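Chromatin structure-remodeling complex subunit RSC2 (Saccharomyces cerevisiae, PDB 4BB7) works in the ATP-dependent RSC complex that remodels chromatin and positions nucleosomes, and carries a BAH domain that binds histone H3. Local coordinates at residues Asp31-Arg36 against Asn99-Tyr105; Gln60-Trp66 against Gln91-Val97; Arg79-Glu85 against Phe168-Pro174. One frame throughout, in Å; residues are numbered along the deposited sequence.

Interaction 1 (Asp31-Arg36 against Asn99-Tyr105); sequences DWALLR and NLVGKCY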
loop_
_atom_site.group_PDB
_atom_site.type_symbol
_atom_site.label_atom_id
_atom_site.label_comp_id
_atom_site.label_asym_id
_atom_site.label_seq_id
_atom_site.Cartn_x
_atom_site.Cartn_y
_atom_site.Cartn_z
ATOM N N ASP A 31 -0.276 16.573 9.901
ATOM C CA ASP A 31 0.639 17.600 9.415
ATOM C C ASP A 31 0.534 17.805 7.910
ATOM O O ASP A 31 0.403 16.844 7.151
ATOM C CB ASP A 31 2.080 17.226 9.759
ATOM C CG ASP A 31 2.725 18.205 10.713
ATOM O OD1 ASP A 31 2.167 19.306 10.901
ATOM O OD2 ASP A 31 3.796 17.874 11.264
ATOM N N TRP A 32 0.603 19.061 7.483
ATOM C CA TRP A 32 0.697 19.378 6.062
ATOM C C TRP A 32 2.165 19.423 5.651
ATOM O O TRP A 32 2.980 20.066 6.312
ATOM C CB TRP A 32 0.033 20.723 5.765
ATOM C CG TRP A 32 -1.419 20.779 6.125
ATOM C CD1 TRP A 32 -1.960 21.284 7.271
ATOM C CD2 TRP A 32 -2.520 20.320 5.330
ATOM N NE1 TRP A 32 -3.331 21.168 7.243
ATOM C CE2 TRP A 32 -3.699 20.579 6.061
ATOM C CE3 TRP A 32 -2.624 19.716 4.075
ATOM C CZ2 TRP A 32 -4.966 20.252 5.577
ATOM C CZ3 TRP A 32 -3.887 19.396 3.594
ATOM C CH2 TRP A 32 -5.038 19.665 4.346
ATOM N N ALA A 33 2.512 18.741 4.566
ATOM C CA ALA A 33 3.902 18.729 4.122
ATOM C C ALA A 33 4.065 18.598 2.612
ATOM O O ALA A 33 3.091 18.444 1.872
ATOM C CB ALA A 33 4.684 17.633 4.836
ATOM N N LEU A 34 5.317 18.667 2.174
ATOM C CA LEU A 34 5.662 18.552 0.767
ATOM C C LEU A 34 6.385 17.231 0.509
ATOM O O LEU A 34 7.317 16.860 1.231
ATOM C CB LEU A 34 6.548 19.726 0.348
ATOM C CG LEU A 34 6.083 21.112 0.800
ATOM C CD1 LEU A 34 7.172 22.155 0.570
ATOM C CD2 LEU A 34 4.794 21.504 0.093
ATOM N N LEU A 35 5.951 16.519 -0.524
ATOM C CA LEU A 35 6.565 15.246 -0.874
ATOM C C LEU A 35 7.223 15.342 -2.240
ATOM O O LEU A 35 6.692 15.986 -3.147
ATOM C CB LEU A 35 5.523 14.123 -0.855
ATOM C CG LEU A 35 5.031 13.735 0.541
ATOM C CD1 LEU A 35 3.644 13.115 0.492
ATOM C CD2 LEU A 35 6.028 12.802 1.221
ATOM N N ARG A 36 8.383 14.711 -2.381
ATOM C CA ARG A 36 9.105 14.730 -3.644
ATOM C C ARG A 36 8.216 14.219 -4.770
ATOM O O ARG A 36 7.664 13.125 -4.690
ATOM C CB ARG A 36 10.382 13.894 -3.554
ATOM C CG ARG A 36 11.287 14.018 -4.774
ATOM C CD ARG A 36 11.862 15.422 -4.901
ATOM N NE ARG A 36 12.914 15.665 -3.916
ATOM C CZ ARG A 36 13.555 16.822 -3.769
ATOM N NH1 ARG A 36 13.253 17.861 -4.539
ATOM N NH2 ARG A 36 14.500 16.940 -2.846
ATOM N N ASN A 99 10.886 10.750 1.399
ATOM C CA ASN A 99 10.303 11.587 0.352
ATOM C C ASN A 99 9.961 12.996 0.829
ATOM O O ASN A 99 9.906 13.929 0.029
ATOM C CB ASN A 99 9.051 10.933 -0.245
ATOM C CG ASN A 99 9.358 9.656 -1.000
ATOM O OD1 ASN A 99 10.500 9.409 -1.390
ATOM N ND2 ASN A 99 8.332 8.836 -1.218
ATOM N N LEU A 100 9.716 13.145 2.129
ATOM C CA LEU A 100 9.391 14.449 2.701
ATOM C C LEU A 100 10.509 15.444 2.427
ATOM O O LEU A 100 11.666 15.200 2.771
ATOM C CB LEU A 100 9.163 14.339 4.211
ATOM C CG LEU A 100 7.928 13.590 4.707
ATOM C CD1 LEU A 100 8.064 13.276 6.186
ATOM C CD2 LEU A 100 6.656 14.391 4.430
ATOM N N VAL A 101 10.164 16.569 1.814
ATOM C CA VAL A 101 11.168 17.572 1.478
ATOM C C VAL A 101 10.929 18.892 2.202
ATOM O O VAL A 101 11.700 19.836 2.046
ATOM C CB VAL A 101 11.256 17.811 -0.042
ATOM C CG1 VAL A 101 11.696 16.539 -0.749
ATOM C CG2 VAL A 101 9.921 18.293 -0.588
ATOM N N GLY A 102 9.869 18.953 3.002
ATOM C CA GLY A 102 9.592 20.147 3.778
ATOM C C GLY A 102 8.184 20.219 4.332
ATOM O O GLY A 102 7.317 19.432 3.962
ATOM N N LYS A 103 7.968 21.166 5.237
ATOM C CA LYS A 103 6.645 21.420 5.792
ATOM C C LYS A 103 5.901 22.428 4.929
ATOM O O LYS A 103 6.513 23.184 4.172
ATOM C CB LYS A 103 6.758 21.985 7.211
ATOM C CG LYS A 103 7.085 20.966 8.283
ATOM C CD LYS A 103 5.885 20.091 8.586
ATOM C CE LYS A 103 6.128 19.234 9.817
ATOM N NZ LYS A 103 6.308 20.060 11.045
ATOM N N CYS A 104 4.579 22.432 5.048
ATOM C CA CYS A 104 3.760 23.479 4.455
ATOM C C CYS A 104 2.483 23.619 5.265
ATOM O O CYS A 104 2.352 23.024 6.336
ATOM C CB CYS A 104 3.434 23.173 2.987
ATOM S SG CYS A 104 2.048 22.027 2.714
ATOM N N TYR A 105 1.545 24.403 4.754
ATOM C CA TYR A 105 0.249 24.542 5.401
ATOM C C TYR A 105 -0.862 24.794 4.387
ATOM O O TYR A 105 -0.756 25.686 3.546
ATOM C CB TYR A 105 0.281 25.662 6.443
ATOM C CG TYR A 105 -0.887 25.623 7.400
ATOM C CD1 TYR A 105 -0.872 24.784 8.504
ATOM C CD2 TYR A 105 -2.007 26.415 7.195
ATOM C CE1 TYR A 105 -1.935 24.739 9.382
ATOM C CE2 TYR A 105 -3.077 26.377 8.068
ATOM C CZ TYR A 105 -3.033 25.538 9.161
ATOM O OH TYR A 105 -4.093 25.493 10.037
#
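W32 turns the edge of its indole toward the face of the Y105 ring, the five-membered ring and the phenol lying 5.2 Å apart between centroids with their planes at 67°. The two residues mark one end of an antiparallel pairing in the main beta sheet of the BAH domain, where strand 32-35 runs beside strand 100-108. Y105 looks outward for its polar end, its OH being hydrogen-bonded to R111, while a second edge-to-face partner, Y67, meets W32. Four backbone bonds zip the strands together: C104 N to W32 O, L34 N to G102 O, V101 N to L34 O and R36 N to N99 O. At the backbone angles of G102 a CB would jam against the carbonyl O of V101, so only glycine fits well; L34 CD1 would lie 3.6 Å from that CB, an ordinary close contact. K103 starts out away from strand 32-35, but bends at chi2 (-74°) and chi4 bring its end back, and NZ forms a salt bridge with D31 OD2 at 3.3 Å. The D31 carboxylate is also gripped by H28 N, and the ammonium lies against Y27 in a cation-pi contact. A methionine in place of K103 would probably leave D31 without its charged mate and strip Y27 of its cation. On the buried side L35 and L100 run alongside each other on the face they share, and their CD2 atoms meet at 3.6 Å; A33 CB touches L100 CD2 as well. At the far end R36 bends its chain so that V101 CG1 sits over one guanidinium face, 3.5 Å from R36 NE.

Interaction 2 (Gln60-Trp66 against Gln91-Val97); sequences QWLNACW and QYRDHLV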
loop_
_atom_site.group_PDB
_atom_site.type_symbol
_atom_site.label_atom_id
_atom_site.label_comp_id
_atom_site.label_asym_id
_atom_site.label_seq_id
_atom_site.Cartn_x
_atom_site.Cartn_y
_atom_site.Cartn_z
ATOM N N GLN A 60 10.876 3.631 7.353
ATOM C CA GLN A 60 9.707 4.309 7.898
ATOM C C GLN A 60 8.810 4.864 6.796
ATOM O O GLN A 60 9.277 5.524 5.869
ATOM C CB GLN A 60 10.140 5.410 8.860
ATOM C CG GLN A 60 10.986 4.884 10.004
ATOM C CD GLN A 60 11.655 5.990 10.775
ATOM O OE1 GLN A 60 11.791 7.109 10.280
ATOM N NE2 GLN A 60 12.078 5.689 11.995
ATOM N N TRP A 61 7.518 4.586 6.914
ATOM C CA TRP A 61 6.547 4.950 5.892
ATOM C C TRP A 61 5.481 5.907 6.419
ATOM O O TRP A 61 5.345 6.115 7.626
ATOM C CB TRP A 61 5.859 3.694 5.357
ATOM C CG TRP A 61 6.691 2.874 4.426
ATOM C CD1 TRP A 61 7.717 2.038 4.761
ATOM C CD2 TRP A 61 6.551 2.790 3.002
ATOM N NE1 TRP A 61 8.230 1.444 3.633
ATOM C CE2 TRP A 61 7.531 1.885 2.540
ATOM C CE3 TRP A 61 5.693 3.389 2.075
ATOM C CZ2 TRP A 61 7.680 1.572 1.189
ATOM C CZ3 TRP A 61 5.843 3.080 0.737
ATOM C CH2 TRP A 61 6.831 2.178 0.305
ATOM N N LEU A 62 4.718 6.476 5.495
ATOM C CA LEU A 62 3.614 7.354 5.841
ATOM C C LEU A 62 2.510 7.243 4.799
ATOM O O LEU A 62 2.748 6.827 3.664
ATOM C CB LEU A 62 4.096 8.802 5.957
ATOM C CG LEU A 62 4.757 9.443 4.734
ATOM C CD1 LEU A 62 3.706 9.902 3.728
ATOM C CD2 LEU A 62 5.630 10.615 5.159
ATOM N N ASN A 63 1.299 7.612 5.193
ATOM C CA ASN A 63 0.192 7.679 4.257
ATOM C C ASN A 63 -0.361 9.096 4.169
ATOM O O ASN A 63 -0.924 9.622 5.134
ATOM C CB ASN A 63 -0.906 6.693 4.650
ATOM C CG ASN A 63 -2.066 6.706 3.680
ATOM O OD1 ASN A 63 -2.961 7.543 3.782
ATOM N ND2 ASN A 63 -2.053 5.781 2.726
ATOM N N ALA A 64 -0.193 9.717 3.006
ATOM C CA ALA A 64 -0.638 11.092 2.809
ATOM C C ALA A 64 -1.799 11.194 1.819
ATOM O O ALA A 64 -1.871 10.439 0.849
ATOM C CB ALA A 64 0.526 11.959 2.355
ATOM N N CYS A 65 -2.710 12.128 2.081
ATOM C CA CYS A 65 -3.775 12.448 1.140
ATOM C C CYS A 65 -3.303 13.548 0.197
ATOM O O CYS A 65 -3.022 14.668 0.628
ATOM C CB CYS A 65 -5.040 12.893 1.873
ATOM S SG CYS A 65 -6.459 13.220 0.779
ATOM N N TRP A 66 -3.218 13.224 -1.089
ATOM C CA TRP A 66 -2.707 14.161 -2.082
ATOM C C TRP A 66 -3.649 15.328 -2.333
ATOM O O TRP A 66 -4.869 15.187 -2.258
ATOM C CB TRP A 66 -2.416 13.442 -3.404
ATOM C CG TRP A 66 -1.185 12.589 -3.374
ATOM C CD1 TRP A 66 -0.286 12.480 -2.353
ATOM C CD2 TRP A 66 -0.717 11.723 -4.414
ATOM N NE1 TRP A 66 0.713 11.599 -2.693
ATOM C CE2 TRP A 66 0.474 11.122 -3.954
ATOM C CE3 TRP A 66 -1.187 11.398 -5.691
ATOM C CZ2 TRP A 66 1.200 10.216 -4.724
ATOM C CZ3 TRP A 66 -0.463 10.500 -6.455
ATOM C CH2 TRP A 66 0.718 9.919 -5.969
ATOM N N GLN A 91 -6.770 10.461 -3.437
ATOM C CA GLN A 91 -5.515 9.716 -3.452
ATOM C C GLN A 91 -4.852 9.638 -2.078
ATOM O O GLN A 91 -4.235 10.598 -1.620
ATOM C CB GLN A 91 -4.548 10.336 -4.461
ATOM C CG GLN A 91 -5.068 10.344 -5.887
ATOM C CD GLN A 91 -5.096 8.961 -6.506
ATOM O OE1 GLN A 91 -4.297 8.091 -6.153
ATOM N NE2 GLN A 91 -6.020 8.749 -7.434
ATOM N N TYR A 92 -4.982 8.492 -1.420
ATOM C CA TYR A 92 -4.267 8.253 -0.170
ATOM C C TYR A 92 -3.107 7.304 -0.445
ATOM O O TYR A 92 -3.287 6.090 -0.512
ATOM C CB TYR A 92 -5.206 7.694 0.903
ATOM C CG TYR A 92 -6.363 8.619 1.223
ATOM C CD1 TYR A 92 -7.465 8.698 0.380
ATOM C CD2 TYR A 92 -6.352 9.415 2.359
ATOM C CE1 TYR A 92 -8.527 9.542 0.660
ATOM C CE2 TYR A 92 -7.409 10.266 2.649
ATOM C CZ TYR A 92 -8.495 10.326 1.794
ATOM O OH TYR A 92 -9.554 11.168 2.071
ATOM N N ARG A 93 -1.918 7.871 -0.617
ATOM C CA ARG A 93 -0.761 7.106 -1.064
ATOM C C ARG A 93 0.261 6.889 0.045
ATOM O O ARG A 93 0.360 7.684 0.976
ATOM C CB ARG A 93 -0.089 7.808 -2.247
ATOM C CG ARG A 93 -0.890 7.788 -3.541
ATOM C CD ARG A 93 -1.085 6.365 -4.042
ATOM N NE ARG A 93 -1.611 6.329 -5.401
ATOM C CZ ARG A 93 -0.869 6.124 -6.485
ATOM N NH1 ARG A 93 0.437 5.930 -6.373
ATOM N NH2 ARG A 93 -1.435 6.107 -7.682
ATOM N N ASP A 94 1.021 5.806 -0.071
ATOM C CA ASP A 94 2.095 5.507 0.867
ATOM C C ASP A 94 3.431 6.014 0.330
ATOM O O ASP A 94 3.749 5.814 -0.843
ATOM C CB ASP A 94 2.187 4.001 1.121
ATOM C CG ASP A 94 0.959 3.449 1.823
ATOM O OD1 ASP A 94 0.193 4.248 2.401
ATOM O OD2 ASP A 94 0.769 2.215 1.808
ATOM N N HIS A 95 4.205 6.672 1.189
ATOM C CA HIS A 95 5.535 7.128 0.817
ATOM C C HIS A 95 6.581 6.661 1.825
ATOM O O HIS A 95 6.272 6.434 2.995
ATOM C CB HIS A 95 5.588 8.653 0.760
ATOM C CG HIS A 95 4.633 9.269 -0.212
ATOM N ND1 HIS A 95 5.048 9.854 -1.389
ATOM C CD2 HIS A 95 3.289 9.427 -0.165
ATOM C CE1 HIS A 95 3.998 10.331 -2.034
ATOM N NE2 HIS A 95 2.918 10.086 -1.312
ATOM N N LEU A 96 7.820 6.521 1.364
ATOM C CA LEU A 96 8.961 6.441 2.266
ATOM C C LEU A 96 9.155 7.833 2.855
ATOM O O LEU A 96 9.166 8.817 2.115
ATOM C CB LEU A 96 10.220 6.021 1.505
ATOM C CG LEU A 96 10.201 4.642 0.840
ATOM C CD1 LEU A 96 11.437 4.426 -0.021
ATOM C CD2 LEU A 96 10.088 3.550 1.893
ATOM N N VAL A 97 9.298 7.924 4.175
ATOM C CA VAL A 97 9.414 9.228 4.830
ATOM C C VAL A 97 10.606 10.028 4.305
ATOM O O VAL A 97 10.703 11.241 4.514
ATOM C CB VAL A 97 9.489 9.110 6.366
ATOM C CG1 VAL A 97 8.268 8.376 6.900
ATOM C CG2 VAL A 97 10.767 8.411 6.787
#
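W66 and H95 lock the tight end of this antiparallel pair, in which strand 60-68 joins strand 87-96, the outermost strand on this side of the BAH-domain sheet. W66 NE1 donates a hydrogen bond to H95 NE2 at 3.0 Å, near the plane of both rings, although the rings themselves are turned 57° apart. N99 makes a weak bond to ND1 of the same imidazole, which limits its freedom to rotate. R93 lays its CG over the six-membered ring of W66, 3.6 Å from the centroid, as a CH-pi contact; a bend at chi2 (-63°) carries the rest of the chain on, so that NE reaches Q91 OE1 and NH1 bonds to P197 O. Beneath these side chains the backbone is regularly laddered, with L62 and H95 bonded both ways and A64 and R93 likewise.

On the opposite face N63 and C65 are buried, while Y92 and D94 are partly exposed. N63 ND2 meets D94 OD1 at 2.7 Å, nearly straight, in the plane of its own amide, while the carboxylate is turned 73° against that amide. R51 adds a long, weak ion pair to the same oxygen. At the N-terminal end of strand 60-68 Q60 and W61 are also partly exposed: L96 CG lies over the six-membered ring of W61, 4.2 Å from its centroid, a CH-pi contact, W53 meets the same indole, and Q60 CB rests on V97 CG2. P56 of the second copy of this protein packs on Y92. C65 SG lies over one face of the Y92 ring, 3.9 Å from its centroid, a sulfur-aromatic contact.

Interaction 3 (Arg79-Glu85 against Phe168-Pro174); sequences RLFYKNE and FFKYPSP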
loop_
_atom_site.group_PDB
_atom_site.type_symbol
_atom_site.label_atom_id
_atom_site.label_comp_id
_atom_site.label_asym_id
_atom_site.label_seq_id
_atom_site.Cartn_x
_atom_site.Cartn_y
_atom_site.Cartn_z
ATOM N N ARG A 79 -11.586 28.435 -16.192
ATOM C CA ARG A 79 -11.595 28.331 -14.737
ATOM C C ARG A 79 -10.550 29.244 -14.089
ATOM O O ARG A 79 -9.437 29.398 -14.595
ATOM C CB ARG A 79 -11.403 26.881 -14.278
ATOM C CG ARG A 79 -11.569 26.703 -12.772
ATOM C CD ARG A 79 -11.908 25.270 -12.378
ATOM N NE ARG A 79 -12.105 25.138 -10.934
ATOM C CZ ARG A 79 -13.287 24.978 -10.345
ATOM N NH1 ARG A 79 -14.395 24.918 -11.072
ATOM N NH2 ARG A 79 -13.362 24.875 -9.024
ATOM N N LEU A 80 -10.922 29.855 -12.969
ATOM C CA LEU A 80 -10.021 30.733 -12.234
ATOM C C LEU A 80 -9.533 30.051 -10.960
ATOM O O LEU A 80 -10.188 29.144 -10.443
ATOM C CB LEU A 80 -10.722 32.046 -11.887
ATOM C CG LEU A 80 -11.135 32.902 -13.082
ATOM C CD1 LEU A 80 -11.984 34.084 -12.637
ATOM C CD2 LEU A 80 -9.899 33.362 -13.845
ATOM N N PHE A 81 -8.387 30.497 -10.458
ATOM C CA PHE A 81 -7.775 29.892 -9.280
ATOM C C PHE A 81 -7.154 30.953 -8.389
ATOM O O PHE A 81 -6.721 31.997 -8.868
ATOM C CB PHE A 81 -6.684 28.899 -9.690
ATOM C CG PHE A 81 -7.174 27.773 -10.552
ATOM C CD1 PHE A 81 -7.729 26.638 -9.982
ATOM C CD2 PHE A 81 -7.069 27.843 -11.931
ATOM C CE1 PHE A 81 -8.176 25.598 -10.770
ATOM C CE2 PHE A 81 -7.512 26.804 -12.727
ATOM C CZ PHE A 81 -8.067 25.677 -12.146
ATOM N N TYR A 82 -7.106 30.685 -7.090
ATOM C CA TYR A 82 -6.407 31.573 -6.172
ATOM C C TYR A 82 -4.909 31.373 -6.332
ATOM O O TYR A 82 -4.464 30.346 -6.848
ATOM C CB TYR A 82 -6.819 31.296 -4.725
ATOM C CG TYR A 82 -8.306 31.417 -4.490
ATOM C CD1 TYR A 82 -8.910 32.661 -4.351
ATOM C CD2 TYR A 82 -9.110 30.287 -4.416
ATOM C CE1 TYR A 82 -10.272 32.775 -4.139
ATOM C CE2 TYR A 82 -10.472 30.390 -4.203
ATOM C CZ TYR A 82 -11.047 31.635 -4.067
ATOM O OH TYR A 82 -12.401 31.737 -3.862
ATOM N N LYS A 83 -4.132 32.362 -5.909
ATOM C CA LYS A 83 -2.691 32.189 -5.841
ATOM C C LYS A 83 -2.396 31.138 -4.780
ATOM O O LYS A 83 -2.816 31.271 -3.630
ATOM C CB LYS A 83 -1.992 33.508 -5.505
ATOM C CG LYS A 83 -0.485 33.381 -5.356
ATOM C CD LYS A 83 0.208 34.722 -5.522
ATOM C CE LYS A 83 0.004 35.278 -6.927
ATOM N NZ LYS A 83 0.759 36.549 -7.151
ATOM N N ASN A 84 -1.695 30.084 -5.179
ATOM C CA ASN A 84 -1.370 28.989 -4.272
ATOM C C ASN A 84 -2.561 28.102 -3.923
ATOM O O ASN A 84 -2.600 27.507 -2.846
ATOM C CB ASN A 84 -0.731 29.525 -2.992
ATOM C CG ASN A 84 0.606 30.170 -3.242
ATOM O OD1 ASN A 84 1.430 29.652 -4.004
ATOM N ND2 ASN A 84 0.836 31.311 -2.602
ATOM N N GLU A 85 -3.526 28.005 -4.833
ATOM C CA GLU A 85 -4.687 27.153 -4.601
ATOM C C GLU A 85 -4.361 25.686 -4.833
ATOM O O GLU A 85 -3.611 25.348 -5.748
ATOM C CB GLU A 85 -5.868 27.557 -5.488
ATOM C CG GLU A 85 -7.072 26.626 -5.328
ATOM C CD GLU A 85 -8.300 27.072 -6.110
ATOM O OE1 GLU A 85 -8.302 28.202 -6.645
ATOM O OE2 GLU A 85 -9.266 26.280 -6.183
ATOM N N PHE A 168 -10.056 38.384 -2.746
ATOM C CA PHE A 168 -9.064 37.524 -3.379
ATOM C C PHE A 168 -8.904 37.817 -4.867
ATOM O O PHE A 168 -9.889 37.954 -5.593
ATOM C CB PHE A 168 -9.444 36.055 -3.201
ATOM C CG PHE A 168 -9.451 35.597 -1.775
ATOM C CD1 PHE A 168 -10.460 35.987 -0.912
ATOM C CD2 PHE A 168 -8.454 34.761 -1.301
ATOM C CE1 PHE A 168 -10.470 35.565 0.400
ATOM C CE2 PHE A 168 -8.460 34.331 0.011
ATOM C CZ PHE A 168 -9.470 34.733 0.863
ATOM N N PHE A 169 -7.658 37.912 -5.318
ATOM C CA PHE A 169 -7.379 37.928 -6.743
ATOM C C PHE A 169 -7.431 36.493 -7.232
ATOM O O PHE A 169 -6.797 35.612 -6.651
ATOM C CB PHE A 169 -5.989 38.499 -7.030
ATOM C CG PHE A 169 -5.869 39.977 -6.793
ATOM C CD1 PHE A 169 -6.258 40.881 -7.767
ATOM C CD2 PHE A 169 -5.342 40.462 -5.607
ATOM C CE1 PHE A 169 -6.138 42.240 -7.560
ATOM C CE2 PHE A 169 -5.220 41.819 -5.392
ATOM C CZ PHE A 169 -5.618 42.710 -6.371
ATOM N N LYS A 170 -8.199 36.254 -8.289
ATOM C CA LYS A 170 -8.214 34.956 -8.947
ATOM C C LYS A 170 -7.361 35.071 -10.203
ATOM O O LYS A 170 -7.206 36.161 -10.748
ATOM C CB LYS A 170 -9.642 34.543 -9.307
ATOM C CG LYS A 170 -10.421 33.874 -8.182
ATOM C CD LYS A 170 -9.914 32.467 -7.932
ATOM C CE LYS A 170 -10.948 31.613 -7.220
ATOM N NZ LYS A 170 -12.059 31.206 -8.117
ATOM N N TYR A 171 -6.806 33.950 -10.656
ATOM C CA TYR A 171 -5.880 33.960 -11.782
ATOM C C TYR A 171 -6.284 32.945 -12.838
ATOM O O TYR A 171 -6.809 31.885 -12.513
ATOM C CB TYR A 171 -4.451 33.691 -11.299
ATOM C CG TYR A 171 -3.980 34.683 -10.259
ATOM C CD1 TYR A 171 -4.432 34.611 -8.945
ATOM C CD2 TYR A 171 -3.097 35.697 -10.592
ATOM C CE1 TYR A 171 -4.011 35.524 -7.991
ATOM C CE2 TYR A 171 -2.668 36.613 -9.646
ATOM C CZ TYR A 171 -3.126 36.523 -8.350
ATOM O OH TYR A 171 -2.698 37.436 -7.414
ATOM N N PRO A 172 -6.041 33.274 -14.115
ATOM C CA PRO A 172 -6.384 32.388 -15.230
ATOM C C PRO A 172 -5.543 31.116 -15.202
ATOM O O PRO A 172 -4.414 31.125 -14.703
ATOM C CB PRO A 172 -6.028 33.226 -16.458
ATOM C CG PRO A 172 -4.958 34.151 -15.978
ATOM C CD PRO A 172 -5.348 34.492 -14.570
ATOM N N SER A 173 -6.100 30.036 -15.740
ATOM C CA SER A 173 -5.457 28.730 -15.719
ATOM C C SER A 173 -4.034 28.776 -16.251
ATOM O O SER A 173 -3.768 29.415 -17.269
ATOM C CB SER A 173 -6.269 27.726 -16.536
ATOM O OG SER A 173 -5.594 26.483 -16.617
ATOM N N PRO A 174 -3.116 28.083 -15.564
ATOM C CA PRO A 174 -1.716 27.989 -15.980
ATOM C C PRO A 174 -1.542 27.084 -17.202
ATOM O O PRO A 174 -0.491 27.126 -17.836
ATOM C CB PRO A 174 -1.035 27.368 -14.758
ATOM C CG PRO A 174 -2.099 26.560 -14.116
ATOM C CD PRO A 174 -3.377 27.328 -14.327
HETATM O O HOH W 1 -5.314 34.682 -4.600
#
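A short, buried antiparallel beta contact joins R79-E85 to F168-P174, in the second, smaller sheet of the chain, where the weakly bonded strand 80-82 lies along strand 166-172. Its backbone core is a single hydrogen-bonded pair, F81 with Y171: F81 N binds Y171 O at 2.9 Å, and Y171 N returns the bond to F81 O. Beyond it the strands splay, and a water takes over, accepting from K83 N and donating to F169 O at 2.7 Å.

Side chains supply the rest of the contact. K170, bent at chi2 (-73°) and chi4, passes its chain over the Y82 ring, at a depth that remains doubtful, and NZ lies over the face, 4.5 Å from the ring centroid, in a cation-pi contact. The ammonium also donates to G218 O, while the Y82 hydroxyl is bonded to E129. F168 CB comes up to the edge of the same ring, 3.5 Å from Y82 CE1, and the two aromatic planes are inclined at 72°. K83 runs past the phenol of Y171, its CE 3.5 Å from Y171 OH, before NZ bonds to I244 O.

A type II turn from Y82 to E85 ends strand 80-82. It brings the extended E85 side chain round so that OE1 accepts from Y82 N at 2.8 Å, which pins the turn to the strand it leaves. Around the contact, F109 of helix 109-114 stacks on Y82 and meets F168, strands 230-231 and 248-250 pair with strand 166-172, and V127 of strand 125-128 touches Y82, bringing the larger sheet up against this smaller one.

Overall arrangement
From the N terminus, the chain first lays down 31-36, which waits until 99-105 to be paired; interaction 1 thus closes a loop of 62 residues. Nested inside that loop, interaction 2 joins 60-66 to 91-97, and both belong to the same sheet of the BAH domain. They touch through L35, which packs on A64 and H95, and through L100 on L62. The 79-85 segment also leaves from within these loops, but its partner, 168-174, comes much later, so interaction 3 crosses both. Its centre lies about 22 Å from that of interaction 1, on the opposite side of the chain's centre, and it takes strand 80-82, in sequence between the strands of interaction 2, into a second sheet beside 166-172.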